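PDB 5IRO: E3 19 kDa protein from Human adenovirus E serotype 4, which probably binds class I heavy chains and retains them in the endoplasmic reticulum, impairing their transport to the cell surface, and probably inhibits tapasin. Local coordinates for residues T93-F96 with M97-Q100. Sequence-based numbering, arbitrary orientation.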
# COMPACT_ATOMS: atom_id res chain seq x y z
N THR D 93 -5.51 17.09 16.94
CA THR D 93 -4.37 17.74 16.30
C THR D 93 -3.90 16.92 15.10
O THR D 93 -3.54 17.47 14.06
CB THR D 93 -3.21 17.96 17.29
OG1 THR D 93 -3.67 18.74 18.40
CG2 THR D 93 -2.05 18.68 16.62
N ALA D 94 -3.88 15.60 15.25
CA ALA D 94 -3.47 14.71 14.17
C ALA D 94 -4.52 14.70 13.07
O ALA D 94 -4.20 14.72 11.88
CB ALA D 94 -3.22 13.31 14.69
N MET D 95 -5.79 14.67 13.48
CA MET D 95 -6.90 14.70 12.55
C MET D 95 -7.36 16.14 12.37
O MET D 95 -8.41 16.52 12.90
CB MET D 95 -8.07 13.87 13.10
CG MET D 95 -7.80 12.38 13.23
SD MET D 95 -8.50 11.42 11.87
CE MET D 95 -7.17 11.50 10.68
N PHE D 96 -6.58 16.94 11.65
CA PHE D 96 -6.91 18.35 11.46
C PHE D 96 -7.44 18.64 10.07
O PHE D 96 -8.35 19.44 9.89
CB PHE D 96 -5.69 19.22 11.76
CG PHE D 96 -4.52 18.98 10.84
CD1 PHE D 96 -4.37 19.70 9.66
CD2 PHE D 96 -3.57 18.02 11.16
CE1 PHE D 96 -3.29 19.46 8.83
CE2 PHE D 96 -2.50 17.78 10.33
CZ PHE D 96 -2.36 18.50 9.16
N MET D 97 -6.87 17.97 9.07
CA MET D 97 -7.27 18.20 7.69
C MET D 97 -8.57 17.45 7.43
O MET D 97 -9.29 17.74 6.48
CB MET D 97 -6.17 17.79 6.72
CG MET D 97 -6.43 18.24 5.29
SD MET D 97 -5.05 17.89 4.19
CE MET D 97 -3.84 19.07 4.80
N SER D 98 -8.88 16.49 8.29
CA SER D 98 -10.10 15.72 8.16
C SER D 98 -11.28 16.48 8.77
O SER D 98 -12.43 16.09 8.62
CB SER D 98 -9.96 14.34 8.81
OG SER D 98 -9.61 14.45 10.18
N ARG D 99 -10.98 17.58 9.47
CA ARG D 99 -12.02 18.42 10.06
C ARG D 99 -12.58 19.40 9.04
O ARG D 99 -13.79 19.64 8.99
CB ARG D 99 -11.47 19.22 11.24
CG ARG D 99 -10.75 18.41 12.28
CD ARG D 99 -11.57 17.21 12.70
NE ARG D 99 -10.78 16.33 13.55
CZ ARG D 99 -10.91 16.27 14.87
NH1 ARG D 99 -11.82 17.02 15.49
NH2 ARG D 99 -10.15 15.44 15.57
N GLN D 100 -11.69 19.96 8.24
CA GLN D 100 -12.05 20.95 7.24
C GLN D 100 -12.96 20.34 6.17
O GLN D 100 -13.69 21.06 5.48
CB GLN D 100 -10.78 21.51 6.58
CG GLN D 100 -9.86 22.31 7.52
CD GLN D 100 -8.49 22.56 6.92
OE1 GLN D 100 -8.32 22.55 5.70
NE2 GLN D 100 -7.49 22.77 7.78
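The link between two short helices near the C-terminal end of this lumenal fragment of E3-19K turns on Met95 and Phe96, whose carbonyls and side chains meet Met97, Ser98 and Arg99. Leaving helical geometry at Met95 (psi 74°), the chain bends and sets off again as a short, loosely hydrogen-bonded helix, 97-100. A weak backbone hydrogen bond, Arg99 N to Phe96 O at 3.2 Å, closes the first turn after the bend. The Arg99 side chain runs past Met95 O, and a bend at chi2 (-49°) turns the guanidinium back toward Met95. Met95 CB touches the guanidinium at its edge, in plane, 3.6 Å from Arg99 NH2, and that nitrogen is hydrogen-bonded to Asn92 OD1, tying the second helix back to the first. Ser98 OG packs against Met95, 3.4 Å from CB and 3.6 Å from SD; both side chains are buried and also touch Trp104. Next along the link, the Phe96 ring lies at a slant to the Met97 side chain, Phe96 CE1 lying 3.9 Å from Met97 CB. Phe96, Met97 and Gln100 reach the chain of another protein in the assembly, where Gln100 NE2 hydrogen-bonds a polar side chain.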